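Local atomic coordinates of CofB (Escherichia coli, PDB entry 5AX6), a protein that serves as the homotrimeric minor pilin of the CFA/III type IVb pilus of enterotoxigenic bacteria and probably takes part in pilus assembly. Residues 387-390 and 396-399; 352-357 and 455-460; 182-187 and 192-197. All coordinates share one frame; numbering follows the deposited sequence.

Overall arrangement
Contacts 1 and 2 belong to the C-terminal domain, with centres about 28 Å apart. Contact 3 lies in the pilin domain, its centre about 75 Å from that of contact 1 and 102 Å from that of contact 2. Contact 2 is the buried one: all four touching residues are enclosed, and they meet by carbon packing round one phenylalanine. Contact 1 is partly buried and rests on a disulfide cysteine. Contact 3 is also partly buried but richly polar, a hairpin with backbone bonds, a salt bridge and two waters. Contacts 1 and 2 reach the same four-stranded sheet through 398-409 and 341-353, and both touch the third subunit of the trimer.

Contact 1: 387-390 and 396-399; sequences DCPV and KLHP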
ATOM      1  N   ASP A 387       5.016  25.773 -16.033  1.00 25.46           N
ATOM      2  CA  ASP A 387       3.924  24.855 -16.335  1.00 29.23           C
ATOM      3  C   ASP A 387       3.262  24.448 -15.035  1.00 28.55           C
ATOM      4  O   ASP A 387       3.945  24.108 -14.080  1.00 31.69           O
ATOM      5  CB  ASP A 387       4.428  23.613 -17.071  1.00 34.45           C
ATOM      6  CG  ASP A 387       4.984  23.938 -18.438  1.00 40.52           C
ATOM      7  OD1 ASP A 387       4.353  24.734 -19.163  1.00 47.27           O
ATOM      8  OD2 ASP A 387       6.059  23.405 -18.778  1.00 47.51           O
ATOM      9  N   CYS A 388       1.939  24.476 -14.989  1.00 21.66           N
ATOM     10  CA  CYS A 388       1.259  24.083 -13.764  1.00 23.37           C
ATOM     11  C   CYS A 388       1.057  22.577 -13.747  1.00 23.15           C
ATOM     12  O   CYS A 388       1.001  21.951 -14.802  1.00 23.85           O
ATOM     13  CB  CYS A 388      -0.060  24.834 -13.629  1.00 26.46           C
ATOM     14  SG  CYS A 388       0.269  26.606 -13.315  1.00 33.61           S
ATOM     15  N   PRO A 389       0.967  21.991 -12.545  1.00 22.24           N
ATOM     16  CA  PRO A 389       0.796  20.535 -12.438  1.00 19.96           C
ATOM     17  C   PRO A 389      -0.631  20.099 -12.722  1.00 20.88           C
ATOM     18  O   PRO A 389      -1.508  20.938 -12.941  1.00 22.43           O
ATOM     19  CB  PRO A 389       1.190  20.241 -10.982  1.00 22.90           C
ATOM     20  CG  PRO A 389       0.860  21.507 -10.253  1.00 23.91           C
ATOM     21  CD  PRO A 389       1.124  22.637 -11.230  1.00 23.07           C
ATOM     22  N   VAL A 390      -0.860  18.785 -12.719  1.00 20.88           N
ATOM     23  CA  VAL A 390      -2.187  18.235 -12.933  1.00 20.11           C
ATOM     24  C   VAL A 390      -3.132  18.691 -11.830  1.00 26.47           C
ATOM     25  O   VAL A 390      -2.749  18.779 -10.667  1.00 25.38           O
ATOM     26  CB  VAL A 390      -2.159  16.684 -12.983  1.00 17.52           C
ATOM     27  CG1 VAL A 390      -3.565  16.117 -13.037  1.00 22.33           C
ATOM     28  CG2 VAL A 390      -1.324  16.199 -14.170  1.00 22.54           C
ATOM     29  N   LYS A 396      -9.068  24.660 -13.254  1.00 31.13           N
ATOM     30  CA  LYS A 396      -7.967  25.183 -14.048  1.00 28.45           C
ATOM     31  C   LYS A 396      -6.964  25.966 -13.200  1.00 30.65           C
ATOM     32  O   LYS A 396      -7.325  26.942 -12.544  1.00 25.75           O
ATOM     33  CB  LYS A 396      -8.508  26.081 -15.164  1.00 34.97           C
ATOM     34  CG  LYS A 396      -7.451  26.670 -16.078  1.00 41.38           C
ATOM     35  CD  LYS A 396      -6.639  25.572 -16.747  1.00 48.81           C
ATOM     36  CE  LYS A 396      -5.580  26.146 -17.680  1.00 54.19           C
ATOM     37  NZ  LYS A 396      -4.648  25.086 -18.170  1.00 43.80           N
ATOM     38  N   LEU A 397      -5.705  25.539 -13.224  1.00 26.81           N
ATOM     39  CA  LEU A 397      -4.631  26.272 -12.541  1.00 24.32           C
ATOM     40  C   LEU A 397      -4.016  27.330 -13.430  1.00 26.56           C
ATOM     41  O   LEU A 397      -3.779  27.086 -14.611  1.00 29.81           O
ATOM     42  CB  LEU A 397      -3.535  25.317 -12.080  1.00 24.40           C
ATOM     43  CG  LEU A 397      -3.927  24.344 -10.971  1.00 26.96           C
ATOM     44  CD1 LEU A 397      -2.836  23.301 -10.798  1.00 24.88           C
ATOM     45  CD2 LEU A 397      -4.164  25.097  -9.665  1.00 22.53           C
ATOM     46  N   HIS A 398      -3.735  28.494 -12.849  1.00 21.11           N
ATOM     47  CA  HIS A 398      -3.035  29.567 -13.538  1.00 21.04           C
ATOM     48  C   HIS A 398      -1.650  29.780 -12.953  1.00 20.60           C
ATOM     49  O   HIS A 398      -1.495  29.782 -11.734  1.00 18.63           O
ATOM     50  CB  HIS A 398      -3.808  30.878 -13.429  1.00 21.97           C
ATOM     51  CG  HIS A 398      -5.266  30.751 -13.741  1.00 27.62           C
ATOM     52  ND1 HIS A 398      -5.738  30.582 -15.021  1.00 35.99           N
ATOM     53  CD2 HIS A 398      -6.352  30.784 -12.935  1.00 27.75           C
ATOM     54  CE1 HIS A 398      -7.059  30.504 -14.992  1.00 33.20           C
ATOM     55  NE2 HIS A 398      -7.455  30.631 -13.741  1.00 34.11           N
ATOM     56  N   PRO A 399      -0.647  29.998 -13.813  1.00 19.94           N
ATOM     57  CA  PRO A 399       0.653  30.454 -13.301  1.00 16.41           C
ATOM     58  C   PRO A 399       0.526  31.818 -12.643  1.00 22.53           C
ATOM     59  O   PRO A 399      -0.215  32.667 -13.135  1.00 20.03           O
ATOM     60  CB  PRO A 399       1.539  30.524 -14.552  1.00 20.85           C
ATOM     61  CG  PRO A 399       0.583  30.561 -15.705  1.00 25.30           C
ATOM     62  CD  PRO A 399      -0.657  29.835 -15.277  1.00 23.22           C
TER
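C388 and L397 meet through their beta carbons, with CB of C388 3.8 Å from CB of L397. Their CA atoms are also the nearest pair across 387-390 and 396-399, 6.4 Å apart. No hydrogen bond crosses between the segments. Sulfur and carbon atoms of the side chains rest on each other and on the backbone.

The sulfur packing comes first. The side chain of C388 has SG beside its own backbone N (chi1 -69°), which carries the sulfur to the peptide joining H398 and P399. SG lies 3.5 Å from N of P399, and it touches CD of the P399 ring at 3.9 Å.

The second group is apolar. One branch of L397 does the touching: CD1 reaches CD of the P389 ring at 4.0 Å. The two side chains cross at about a right angle. CD1 also lies against the backbone, 3.5 Å from O of P389. Beyond the pair, L397 packs on L343 and L329, and P389 on T345.

The contact ties the loop after strand 381-384 to the start of strand 398-409. SG of C388 is joined to C486 in a disulfide, and H398 pairs by backbone with S487, the residue after that cysteine.

With no polar bond across it, the loop is held to the strand by van der Waals packing, while the disulfide fixes it covalently to strand 478-487.

Contact 2: 352-357 and 455-460; sequences AAFSNS and ITATMG
F354 carries the whole contact, laying its ring against I455, T456 and A457. The tight part lies at the outer end of the ring. The methyl CB of A457 sits over one face, 4.0 Å from the ring centroid and 27° off the normal, a CH-pi contact. It is offset toward the rim, over CE2 and CZ. At the ring edge, near its plane, O of I455 lies 3.3 Å from CE1 of F354. CA of T456 stands 3.7 Å from the same CE1 of F354. I455 adds its branch methyl, with CG2 3.8 Å from CZ of F354. With CG1 beside the backbone N (chi1 -56°), CG2 is the branch turned to the ring, and CD1 leads away from it.

Here two antiparallel sheets of the C-terminal domain meet. F354 follows strand 341-353 of one, and 455-460 belongs to strand 452-463 of the other. L478 and I381 also pack on F354.

The looser side begins with the side chain of T456, which stays at least 5.1 Å from 352-357. It packs instead on V374 and E377, and OG1 makes a weak hydrogen bond to R430 of the third subunit. S355 is exposed, and its side chain comes no nearer than 8.5 Å to 455-460.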
ATOM      1  N   ALA A 352      16.107  38.954  -7.113  1.00 17.64           N
ATOM      2  CA  ALA A 352      16.659  39.573  -8.320  1.00 21.42           C
ATOM      3  C   ALA A 352      16.587  41.077  -8.237  1.00 19.04           C
ATOM      4  O   ALA A 352      15.647  41.634  -7.669  1.00 16.88           O
ATOM      5  CB  ALA A 352      15.921  39.078  -9.563  1.00 22.28           C
ATOM      6  N   ALA A 353      17.606  41.731  -8.778  1.00 19.04           N
ATOM      7  CA  ALA A 353      17.573  43.163  -8.956  1.00 16.93           C
ATOM      8  C   ALA A 353      17.275  43.454 -10.427  1.00 20.94           C
ATOM      9  O   ALA A 353      17.522  42.618 -11.304  1.00 21.42           O
ATOM     10  CB  ALA A 353      18.885  43.792  -8.528  1.00 17.35           C
ATOM     11  N   PHE A 354      16.698  44.616 -10.697  1.00 20.28           N
ATOM     12  CA  PHE A 354      16.616  45.097 -12.071  1.00 21.71           C
ATOM     13  C   PHE A 354      18.045  45.460 -12.499  1.00 23.71           C
ATOM     14  O   PHE A 354      18.956  45.505 -11.655  1.00 20.82           O
ATOM     15  CB  PHE A 354      15.644  46.271 -12.170  1.00 22.98           C
ATOM     16  CG  PHE A 354      14.239  45.919 -11.742  1.00 21.10           C
ATOM     17  CD1 PHE A 354      13.353  45.332 -12.636  1.00 19.48           C
ATOM     18  CD2 PHE A 354      13.819  46.151 -10.445  1.00 19.74           C
ATOM     19  CE1 PHE A 354      12.068  44.993 -12.246  1.00 18.71           C
ATOM     20  CE2 PHE A 354      12.533  45.812 -10.046  1.00 19.20           C
ATOM     21  CZ  PHE A 354      11.653  45.238 -10.949  1.00 18.57           C
ATOM     22  N   SER A 355      18.280  45.673 -13.791  1.00 24.34           N
ATOM     23  CA  SER A 355      19.669  45.685 -14.233  1.00 24.46           C
ATOM     24  C   SER A 355      20.129  46.911 -15.026  1.00 26.66           C
ATOM     25  O   SER A 355      21.188  46.862 -15.640  1.00 28.81           O
ATOM     26  CB  SER A 355      19.959  44.420 -15.051  1.00 22.72           C
ATOM     27  OG  SER A 355      19.119  44.303 -16.183  1.00 29.05           O
ATOM     28  N   ASN A 356      19.375  48.008 -15.002  1.00 24.65           N
ATOM     29  CA  ASN A 356      19.881  49.255 -15.600  1.00 28.08           C
ATOM     30  C   ASN A 356      20.901  49.911 -14.684  1.00 33.78           C
ATOM     31  O   ASN A 356      20.655  50.080 -13.490  1.00 29.80           O
ATOM     32  CB  ASN A 356      18.739  50.232 -15.917  1.00 23.08           C
ATOM     33  CG  ASN A 356      17.984  49.842 -17.171  1.00 26.47           C
ATOM     34  OD1 ASN A 356      18.509  49.115 -18.018  1.00 26.46           O
ATOM     35  ND2 ASN A 356      16.750  50.317 -17.298  1.00 26.40           N
ATOM     36  N   SER A 357      22.047  50.288 -15.254  1.00 31.07           N
ATOM     37  CA  SER A 357      23.193  50.741 -14.472  1.00 31.19           C
ATOM     38  C   SER A 357      23.680  52.159 -14.806  1.00 42.06           C
ATOM     39  O   SER A 357      24.079  52.914 -13.919  1.00 38.92           O
ATOM     40  CB  SER A 357      24.347  49.756 -14.660  1.00 31.74           C
ATOM     41  OG  SER A 357      25.432  50.085 -13.823  1.00 37.73           O
ATOM     42  N   ILE A 455       8.828  41.646 -15.613  1.00 17.21           N
ATOM     43  CA  ILE A 455       8.758  42.445 -14.405  1.00 19.79           C
ATOM     44  C   ILE A 455       9.533  43.722 -14.643  1.00 16.77           C
ATOM     45  O   ILE A 455      10.713  43.685 -15.006  1.00 19.80           O
ATOM     46  CB  ILE A 455       9.324  41.715 -13.161  1.00 17.86           C
ATOM     47  CG1 ILE A 455       8.602  40.377 -12.939  1.00 22.01           C
ATOM     48  CG2 ILE A 455       9.113  42.572 -11.925  1.00 17.75           C
ATOM     49  CD1 ILE A 455       9.347  39.153 -13.446  1.00 31.08           C
ATOM     50  N   THR A 456       8.860  44.854 -14.454  1.00 16.69           N
ATOM     51  CA  THR A 456       9.487  46.150 -14.682  1.00 19.23           C
ATOM     52  C   THR A 456       9.123  47.090 -13.561  1.00 20.15           C
ATOM     53  O   THR A 456       8.221  46.801 -12.779  1.00 20.03           O
ATOM     54  CB  THR A 456       9.047  46.775 -16.006  1.00 20.28           C
ATOM     55  OG1 THR A 456       7.616  46.920 -15.997  1.00 22.27           O
ATOM     56  CG2 THR A 456       9.473  45.898 -17.168  1.00 19.71           C
ATOM     57  N   ALA A 457       9.817  48.219 -13.489  1.00 18.20           N
ATOM     58  CA  ALA A 457       9.626  49.146 -12.387  1.00 21.14           C
ATOM     59  C   ALA A 457      10.039  50.557 -12.756  1.00 20.93           C
ATOM     60  O   ALA A 457      11.029  50.756 -13.468  1.00 22.33           O
ATOM     61  CB  ALA A 457      10.424  48.677 -11.162  1.00 20.58           C
ATOM     62  N   THR A 458       9.295  51.537 -12.258  1.00 19.53           N
ATOM     63  CA  THR A 458       9.793  52.910 -12.267  1.00 20.70           C
ATOM     64  C   THR A 458      10.008  53.355 -10.830  1.00 27.51           C
ATOM     65  O   THR A 458       9.299  52.907  -9.929  1.00 26.23           O
ATOM     66  CB  THR A 458       8.827  53.887 -12.979  1.00 23.54           C
ATOM     67  OG1 THR A 458       7.553  53.855 -12.324  1.00 25.91           O
ATOM     68  CG2 THR A 458       8.648  53.486 -14.433  1.00 25.72           C
ATOM     69  N   MET A 459      10.992  54.226 -10.624  1.00 22.79           N
ATOM     70  CA  MET A 459      11.254  54.816  -9.318  1.00 24.06           C
ATOM     71  C   MET A 459      11.331  56.328  -9.455  1.00 25.69           C
ATOM     72  O   MET A 459      11.976  56.828 -10.370  1.00 27.96           O
ATOM     73  CB  MET A 459      12.568  54.289  -8.722  1.00 24.83           C
ATOM     74  CG  MET A 459      12.920  54.887  -7.347  1.00 29.77           C
ATOM     75  SD  MET A 459      14.585  54.450  -6.776  1.00 31.60           S
ATOM     76  CE  MET A 459      14.602  52.732  -7.265  1.00 21.96           C
ATOM     77  N   GLY A 460      10.687  57.043  -8.541  1.00 21.98           N
ATOM     78  CA  GLY A 460      10.801  58.488  -8.472  1.00 28.54           C
ATOM     79  C   GLY A 460      11.811  58.893  -7.420  1.00 25.35           C
ATOM     80  O   GLY A 460      11.769  58.409  -6.289  1.00 23.68           O
TER

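Contact 3: 182-187 and 192-197; sequences VVERNS and GWRLTT
E184 and R194 form a salt bridge across the strands, with OE2 of E184 2.9 Å from NH2 of R194. The bond is bent, 130° at the hydrogen, and OE2 is tilted well out of the guanidinium plane. It uses the anti lone pair of OE2. The same NH2 gives a straighter bond (170°) to OD1 of N186 at 2.9 Å, near the guanidinium plane. N186 OD1 also accepts from K219. At the other carboxylate oxygen, OG1 of T196 donates to the anti lone pair of OE1 over 2.8 Å. Both ends of the E184 carboxylate are thus gripped, and a water joins OE1 to N of T197. Replacing R194 by a leucine would probably leave the E184 carboxylate without its charged mate across the strands, and N186 OD1 with K219 but without its bond from the guanidinium.

The backbone beneath is an antiparallel beta hairpin of strands 179-185 and 194-198 in the pilin-domain sheet. E184 and R194 are its hydrogen-bonded pair. E184 N reaches R194 O, and R194 N returns to E184 O, each over 2.9 Å. T196 N to V182 O at 3.0 Å extends the ladder. A second water links N186 N and G192 O.

Beside this polar row, R185 lies over the indole of W193. Its chain runs extended from CG to NE, and CD makes a CH-pi contact, 3.7 Å from the centroid of the six-membered ring. The guanidinium follows nearly flat, its plane 15° from the ring's. D124 takes both R185 NH1, in a salt bridge, and W193 NE1, in a hydrogen bond. V183 meets the indole crosswise, CG2 against CE3 of W193 at 3.5 Å, and W193 packs further on I145 and T147 of strand 139-148.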
ATOM      1  N   VAL A 182     -32.228 -35.089  -7.788  1.00 21.72           N
ATOM      2  CA  VAL A 182     -33.616 -35.219  -7.376  1.00 23.71           C
ATOM      3  C   VAL A 182     -33.715 -36.354  -6.360  1.00 24.48           C
ATOM      4  O   VAL A 182     -33.171 -37.446  -6.580  1.00 27.71           O
ATOM      5  CB  VAL A 182     -34.539 -35.499  -8.578  1.00 24.39           C
ATOM      6  CG1 VAL A 182     -35.956 -35.769  -8.110  1.00 27.36           C
ATOM      7  CG2 VAL A 182     -34.503 -34.333  -9.550  1.00 32.28           C
ATOM      8  N   VAL A 183     -34.387 -36.102  -5.242  1.00 21.10           N
ATOM      9  CA  VAL A 183     -34.590 -37.150  -4.258  1.00 22.21           C
ATOM     10  C   VAL A 183     -36.074 -37.320  -3.971  1.00 21.44           C
ATOM     11  O   VAL A 183     -36.879 -36.454  -4.298  1.00 23.38           O
ATOM     12  CB  VAL A 183     -33.806 -36.866  -2.953  1.00 25.91           C
ATOM     13  CG1 VAL A 183     -32.300 -36.895  -3.246  1.00 19.83           C
ATOM     14  CG2 VAL A 183     -34.215 -35.524  -2.333  1.00 21.77           C
ATOM     15  N   GLU A 184     -36.430 -38.454  -3.383  1.00 23.19           N
ATOM     16  CA  GLU A 184     -37.821 -38.764  -3.137  1.00 26.55           C
ATOM     17  C   GLU A 184     -37.977 -39.558  -1.856  1.00 28.52           C
ATOM     18  O   GLU A 184     -37.045 -40.224  -1.391  1.00 23.80           O
ATOM     19  CB  GLU A 184     -38.415 -39.551  -4.318  1.00 23.65           C
ATOM     20  CG  GLU A 184     -37.744 -40.898  -4.533  1.00 24.98           C
ATOM     21  CD  GLU A 184     -38.276 -41.661  -5.742  1.00 32.77           C
ATOM     22  OE1 GLU A 184     -38.013 -41.244  -6.893  1.00 29.85           O
ATOM     23  OE2 GLU A 184     -38.955 -42.689  -5.533  1.00 28.10           O
ATOM     24  N   ARG A 185     -39.167 -39.487  -1.282  1.00 28.00           N
ATOM     25  CA  ARG A 185     -39.510 -40.372  -0.189  1.00 29.87           C
ATOM     26  C   ARG A 185     -40.980 -40.728  -0.308  1.00 34.72           C
ATOM     27  O   ARG A 185     -41.757 -40.003  -0.939  1.00 31.24           O
ATOM     28  CB  ARG A 185     -39.205 -39.736   1.163  1.00 25.77           C
ATOM     29  CG  ARG A 185     -39.917 -38.436   1.416  1.00 24.52           C
ATOM     30  CD  ARG A 185     -39.428 -37.810   2.705  1.00 27.06           C
ATOM     31  NE  ARG A 185     -40.052 -36.519   2.960  1.00 27.43           N
ATOM     32  CZ  ARG A 185     -39.767 -35.744   3.997  1.00 33.37           C
ATOM     33  NH1 ARG A 185     -38.851 -36.122   4.885  1.00 32.38           N
ATOM     34  NH2 ARG A 185     -40.388 -34.581   4.142  1.00 29.72           N
ATOM     35  N   ASN A 186     -41.348 -41.858   0.284  1.00 32.98           N
ATOM     36  CA  ASN A 186     -42.704 -42.369   0.166  1.00 42.30           C
ATOM     37  C   ASN A 186     -43.628 -41.673   1.147  1.00 36.52           C
ATOM     38  O   ASN A 186     -44.829 -41.581   0.921  1.00 45.46           O
ATOM     39  CB  ASN A 186     -42.720 -43.887   0.383  1.00 37.56           C
ATOM     40  CG  ASN A 186     -41.953 -44.632  -0.696  1.00 39.80           C
ATOM     41  OD1 ASN A 186     -41.901 -44.188  -1.845  1.00 38.31           O
ATOM     42  ND2 ASN A 186     -41.339 -45.764  -0.331  1.00 36.65           N
ATOM     43  N   SER A 187     -43.052 -41.178   2.236  1.00 35.22           N
ATOM     44  CA  SER A 187     -43.815 -40.511   3.278  1.00 37.69           C
ATOM     45  C   SER A 187     -43.144 -39.197   3.687  1.00 37.80           C
ATOM     46  O   SER A 187     -42.728 -38.416   2.834  1.00 40.53           O
ATOM     47  CB  SER A 187     -43.979 -41.436   4.488  1.00 45.39           C
ATOM     48  OG  SER A 187     -44.890 -40.895   5.431  1.00 55.80           O
ATOM     49  N   GLY A 192     -36.366 -41.323   5.211  1.00 31.89           N
ATOM     50  CA  GLY A 192     -36.986 -41.921   4.039  1.00 29.67           C
ATOM     51  C   GLY A 192     -36.415 -41.491   2.698  1.00 29.11           C
ATOM     52  O   GLY A 192     -36.688 -42.116   1.677  1.00 23.07           O
ATOM     53  N   TRP A 193     -35.641 -40.408   2.685  1.00 24.04           N
ATOM     54  CA  TRP A 193     -35.094 -39.875   1.434  1.00 22.04           C
ATOM     55  C   TRP A 193     -34.207 -40.868   0.693  1.00 24.04           C
ATOM     56  O   TRP A 193     -33.401 -41.559   1.305  1.00 26.14           O
ATOM     57  CB  TRP A 193     -34.273 -38.609   1.712  1.00 23.88           C
ATOM     58  CG  TRP A 193     -35.077 -37.429   2.137  1.00 24.99           C
ATOM     59  CD1 TRP A 193     -35.056 -36.812   3.363  1.00 18.32           C
ATOM     60  CD2 TRP A 193     -36.014 -36.702   1.335  1.00 26.05           C
ATOM     61  NE1 TRP A 193     -35.923 -35.742   3.365  1.00 20.36           N
ATOM     62  CE2 TRP A 193     -36.524 -35.654   2.132  1.00 27.32           C
ATOM     63  CE3 TRP A 193     -36.472 -36.834   0.019  1.00 25.21           C
ATOM     64  CZ2 TRP A 193     -37.476 -34.753   1.659  1.00 28.38           C
ATOM     65  CZ3 TRP A 193     -37.410 -35.933  -0.452  1.00 24.82           C
ATOM     66  CH2 TRP A 193     -37.904 -34.905   0.367  1.00 27.44           C
ATOM     67  N   ARG A 194     -34.338 -40.913  -0.630  1.00 24.53           N
ATOM     68  CA  ARG A 194     -33.448 -41.712  -1.465  1.00 22.50           C
ATOM     69  C   ARG A 194     -33.306 -41.042  -2.824  1.00 17.85           C
ATOM     70  O   ARG A 194     -34.147 -40.233  -3.212  1.00 23.71           O
ATOM     71  CB  ARG A 194     -33.982 -43.138  -1.638  1.00 22.46           C
ATOM     72  CG  ARG A 194     -35.304 -43.165  -2.396  1.00 24.25           C
ATOM     73  CD  ARG A 194     -35.747 -44.572  -2.814  1.00 30.86           C
ATOM     74  NE  ARG A 194     -37.091 -44.505  -3.384  1.00 32.41           N
ATOM     75  CZ  ARG A 194     -38.205 -44.518  -2.657  1.00 34.22           C
ATOM     76  NH1 ARG A 194     -38.141 -44.640  -1.333  1.00 29.73           N
ATOM     77  NH2 ARG A 194     -39.385 -44.422  -3.257  1.00 40.78           N
ATOM     78  N   LEU A 195     -32.242 -41.368  -3.546  1.00 22.20           N
ATOM     79  CA  LEU A 195     -32.060 -40.823  -4.886  1.00 19.73           C
ATOM     80  C   LEU A 195     -33.189 -41.280  -5.807  1.00 25.67           C
ATOM     81  O   LEU A 195     -33.535 -42.457  -5.850  1.00 21.98           O
ATOM     82  CB  LEU A 195     -30.706 -41.237  -5.460  1.00 22.80           C
ATOM     83  CG  LEU A 195     -29.485 -40.722  -4.703  1.00 27.98           C
ATOM     84  CD1 LEU A 195     -28.219 -41.342  -5.270  1.00 25.53           C
ATOM     85  CD2 LEU A 195     -29.425 -39.200  -4.804  1.00 21.91           C
ATOM     86  N   THR A 196     -33.782 -40.338  -6.518  1.00 24.52           N
ATOM     87  CA  THR A 196     -34.711 -40.684  -7.581  1.00 30.20           C
ATOM     88  C   THR A 196     -33.908 -41.338  -8.700  1.00 29.41           C
ATOM     89  O   THR A 196     -32.796 -40.900  -8.992  1.00 23.63           O
ATOM     90  CB  THR A 196     -35.458 -39.441  -8.090  1.00 27.20           C
ATOM     91  OG1 THR A 196     -36.322 -38.957  -7.052  1.00 26.43           O
ATOM     92  CG2 THR A 196     -36.286 -39.770  -9.338  1.00 29.12           C
ATOM     93  N   THR A 197     -34.439 -42.403  -9.301  1.00 25.98           N
ATOM     94  CA  THR A 197     -33.711 -43.085 -10.374  1.00 28.05           C
ATOM     95  C   THR A 197     -34.553 -43.246 -11.639  1.00 32.74           C
ATOM     96  O   THR A 197     -35.780 -43.326 -11.581  1.00 30.17           O
ATOM     97  CB  THR A 197     -33.232 -44.502  -9.965  1.00 32.07           C
ATOM     98  OG1 THR A 197     -34.361 -45.283  -9.553  1.00 33.88           O
ATOM     99  CG2 THR A 197     -32.190 -44.448  -8.833  1.00 27.23           C
TER
HETATM  100  O   HOH W   1     -37.020 -43.274  -8.417  1.00 29.48           O
HETATM  101  O   HOH W   2     -39.037 -43.559   1.086  1.00 33.93           O